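Local coordinates for heme utilization cystosolic carrier protein HutX (Pectobacterium carotovorum, PDB 2PH0) that probably binds heme and carries it through the cytosol during heme utilization, at residues Asp53-Trp58 with Ala121-Phe126. Numbering follows the deposited sequence.
Sequences DTIATW and ASVVFF
V123 and F125, on strand 118-126 of the antiparallel sheet of this ChuX/HutX-family domain, meet the last turn of helix 48-55 through one side chain, that of I55. The contact is a small, buried, wholly apolar helix-on-sheet packing. The backbones stay well apart, I55 CA lying 9.3 Å from V123 CA, and long or branched side chains fill the gap.

Along the strand, V123 comes first. It suits its place twice over: beta-branching favours the extended backbone, and its methyls fill the layer between sheet and helices. V123 and I55 meet tip to tip, and I55 CD1 rests against both V123 methyls, with CG2 at 4.1 Å only slightly closer than CG1 at 4.2 Å. F154 of helix 148-160 also packs on V123.

V124 faces the other side of the sheet, so the next side chain to turn to I55 is that of F125. A phenylalanine is long enough to bring its far ring edge up to the helix, and the ring is held by a stack with F134 and by F48 from the start of the same helix.

I55 spans the gap because CG1 lies anti to its carbonyl carbon (chi1 -57°) and the chain runs on extended to CD1 (chi2 170°). Beside it, the W58 ring folds back over the helix end, with I55 CA 3.7 Å above its centre. At the F125 ring, I55 CD1 sits at the edge, near the ring plane, 4.3 Å from CZ.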
ATOM      1  N   ASP B  53     -13.012  -8.603  10.003  1.00 24.74           N
ATOM      2  CA  ASP B  53     -13.145  -8.820  11.442  1.00 25.89           C
ATOM      3  C   ASP B  53     -12.600 -10.184  11.850  1.00 25.70           C
ATOM      4  O   ASP B  53     -11.932 -10.311  12.875  1.00 25.91           O
ATOM      5  CB  ASP B  53     -14.611  -8.703  11.876  1.00 30.34           C
ATOM      6  CG  ASP B  53     -15.100  -7.266  11.892  1.00 35.80           C
ATOM      7  OD1 ASP B  53     -14.413  -6.418  12.498  1.00 41.90           O
ATOM      8  OD2 ASP B  53     -16.168  -6.985  11.312  1.00 37.57           O
ATOM      9  N   THR B  54     -12.883 -11.197  11.036  1.00 27.99           N
ATOM     10  CA  THR B  54     -12.417 -12.552  11.313  1.00 24.36           C
ATOM     11  C   THR B  54     -10.892 -12.659  11.253  1.00 21.97           C
ATOM     12  O   THR B  54     -10.262 -13.168  12.183  1.00 21.26           O
ATOM     13  CB  THR B  54     -13.025 -13.552  10.320  1.00 25.72           C
ATOM     14  OG1 THR B  54     -14.451 -13.453  10.365  1.00 23.78           O
ATOM     15  CG2 THR B  54     -12.615 -14.973  10.675  1.00 25.56           C
ATOM     16  N   ILE B  55     -10.294 -12.167  10.172  1.00 17.82           N
ATOM     17  CA  ILE B  55      -8.846 -12.243  10.042  1.00 14.70           C
ATOM     18  C   ILE B  55      -8.193 -11.503  11.202  1.00 18.01           C
ATOM     19  O   ILE B  55      -7.124 -11.894  11.683  1.00 18.28           O
ATOM     20  CB  ILE B  55      -8.359 -11.652   8.690  1.00 16.39           C
ATOM     21  CG1 ILE B  55      -9.028 -12.380   7.524  1.00 14.34           C
ATOM     22  CG2 ILE B  55      -6.836 -11.792   8.577  1.00 16.40           C
ATOM     23  CD1 ILE B  55      -8.808 -11.718   6.163  1.00 16.18           C
ATOM     24  N   ALA B  56      -8.862 -10.459  11.683  1.00 21.46           N
ATOM     25  CA  ALA B  56      -8.340  -9.668  12.791  1.00 21.14           C
ATOM     26  C   ALA B  56      -8.200 -10.480  14.081  1.00 24.72           C
ATOM     27  O   ALA B  56      -7.697  -9.975  15.085  1.00 26.98           O
ATOM     28  CB  ALA B  56      -9.233  -8.459  13.028  1.00 23.79           C
ATOM     29  N   THR B  57      -8.637 -11.736  14.049  1.00 23.83           N
ATOM     30  CA  THR B  57      -8.549 -12.609  15.223  1.00 27.66           C
ATOM     31  C   THR B  57      -7.570 -13.765  15.002  1.00 26.23           C
ATOM     32  O   THR B  57      -7.416 -14.622  15.871  1.00 25.85           O
ATOM     33  CB  THR B  57      -9.926 -13.235  15.581  1.00 27.81           C
ATOM     34  OG1 THR B  57     -10.309 -14.178  14.571  1.00 27.18           O
ATOM     35  CG2 THR B  57     -10.997 -12.167  15.678  1.00 24.39           C
ATOM     36  N   TRP B  58      -6.904 -13.779  13.850  1.00 24.56           N
ATOM     37  CA  TRP B  58      -5.970 -14.855  13.503  1.00 24.22           C
ATOM     38  C   TRP B  58      -4.526 -14.694  13.949  1.00 22.25           C
ATOM     39  O   TRP B  58      -3.697 -15.562  13.674  1.00 22.90           O
ATOM     40  CB  TRP B  58      -5.960 -15.079  11.989  1.00 20.19           C
ATOM     41  CG  TRP B  58      -7.258 -15.532  11.413  1.00 16.04           C
ATOM     42  CD1 TRP B  58      -8.393 -15.849  12.096  1.00 21.39           C
ATOM     43  CD2 TRP B  58      -7.565 -15.692  10.026  1.00 21.79           C
ATOM     44  NE1 TRP B  58      -9.390 -16.192  11.223  1.00 20.91           N
ATOM     45  CE2 TRP B  58      -8.910 -16.105   9.943  1.00 14.19           C
ATOM     46  CE3 TRP B  58      -6.832 -15.525   8.842  1.00 14.05           C
ATOM     47  CZ2 TRP B  58      -9.546 -16.353   8.721  1.00 18.85           C
ATOM     48  CZ3 TRP B  58      -7.458 -15.770   7.626  1.00 19.70           C
ATOM     49  CH2 TRP B  58      -8.806 -16.180   7.575  1.00 17.30           C
ATOM     50  N   ALA B 121      -1.127 -19.213   1.314  1.00 13.69           N
ATOM     51  CA  ALA B 121      -2.553 -19.010   1.483  1.00 12.55           C
ATOM     52  C   ALA B 121      -2.770 -17.518   1.647  1.00 14.54           C
ATOM     53  O   ALA B 121      -2.204 -16.899   2.552  1.00 12.74           O
ATOM     54  CB  ALA B 121      -3.052 -19.743   2.718  1.00 11.80           C
ATOM     55  N   SER B 122      -3.589 -16.944   0.777  1.00 12.55           N
ATOM     56  CA  SER B 122      -3.851 -15.514   0.841  1.00 12.63           C
ATOM     57  C   SER B 122      -5.309 -15.130   0.632  1.00 14.89           C
ATOM     58  O   SER B 122      -6.098 -15.874   0.047  1.00 15.60           O
ATOM     59  CB  SER B 122      -2.987 -14.780  -0.193  1.00 14.42           C
ATOM     60  OG  SER B 122      -3.208 -15.280  -1.512  1.00 16.81           O
ATOM     61  N   VAL B 123      -5.663 -13.962   1.149  1.00 12.97           N
ATOM     62  CA  VAL B 123      -7.001 -13.432   0.975  1.00 11.68           C
ATOM     63  C   VAL B 123      -6.758 -12.155   0.192  1.00 16.89           C
ATOM     64  O   VAL B 123      -6.071 -11.249   0.673  1.00 13.56           O
ATOM     65  CB  VAL B 123      -7.681 -13.076   2.301  1.00 14.07           C
ATOM     66  CG1 VAL B 123      -9.075 -12.541   2.016  1.00 15.81           C
ATOM     67  CG2 VAL B 123      -7.754 -14.299   3.198  1.00 13.57           C
ATOM     68  N   VAL B 124      -7.295 -12.094  -1.017  1.00 14.53           N
ATOM     69  CA  VAL B 124      -7.095 -10.929  -1.874  1.00 15.23           C
ATOM     70  C   VAL B 124      -8.370 -10.109  -2.033  1.00 12.98           C
ATOM     71  O   VAL B 124      -9.429 -10.649  -2.314  1.00 15.10           O
ATOM     72  CB  VAL B 124      -6.597 -11.366  -3.259  1.00 13.92           C
ATOM     73  CG1 VAL B 124      -6.238 -10.146  -4.094  1.00 13.97           C
ATOM     74  CG2 VAL B 124      -5.369 -12.289  -3.103  1.00 12.41           C
ATOM     75  N   PHE B 125      -8.251  -8.795  -1.847  1.00 15.34           N
ATOM     76  CA  PHE B 125      -9.384  -7.877  -1.956  1.00 14.13           C
ATOM     77  C   PHE B 125      -9.243  -7.087  -3.251  1.00 15.80           C
ATOM     78  O   PHE B 125      -8.230  -6.426  -3.472  1.00 16.77           O
ATOM     79  CB  PHE B 125      -9.404  -6.939  -0.739  1.00 14.27           C
ATOM     80  CG  PHE B 125      -9.534  -7.661   0.577  1.00 14.38           C
ATOM     81  CD1 PHE B 125     -10.727  -7.613   1.295  1.00 14.85           C
ATOM     82  CD2 PHE B 125      -8.462  -8.382   1.103  1.00 13.92           C
ATOM     83  CE1 PHE B 125     -10.849  -8.269   2.519  1.00 25.15           C
ATOM     84  CE2 PHE B 125      -8.571  -9.040   2.326  1.00 17.74           C
ATOM     85  CZ  PHE B 125      -9.769  -8.983   3.036  1.00 16.52           C
ATOM     86  N   PHE B 126     -10.264  -7.159  -4.101  1.00 12.67           N
ATOM     87  CA  PHE B 126     -10.262  -6.510  -5.413  1.00 12.03           C
ATOM     88  C   PHE B 126     -11.252  -5.357  -5.559  1.00 11.62           C
ATOM     89  O   PHE B 126     -12.346  -5.394  -5.004  1.00 15.34           O
ATOM     90  CB  PHE B 126     -10.628  -7.525  -6.503  1.00 14.64           C
ATOM     91  CG  PHE B 126      -9.750  -8.741  -6.543  1.00 15.30           C
ATOM     92  CD1 PHE B 126      -8.637  -8.783  -7.378  1.00 20.45           C
ATOM     93  CD2 PHE B 126     -10.067  -9.864  -5.788  1.00 19.07           C
ATOM     94  CE1 PHE B 126      -7.853  -9.932  -7.468  1.00 16.88           C
ATOM     95  CE2 PHE B 126      -9.283 -11.021  -5.871  1.00 12.27           C
ATOM     96  CZ  PHE B 126      -8.180 -11.049  -6.713  1.00 14.82           C
TER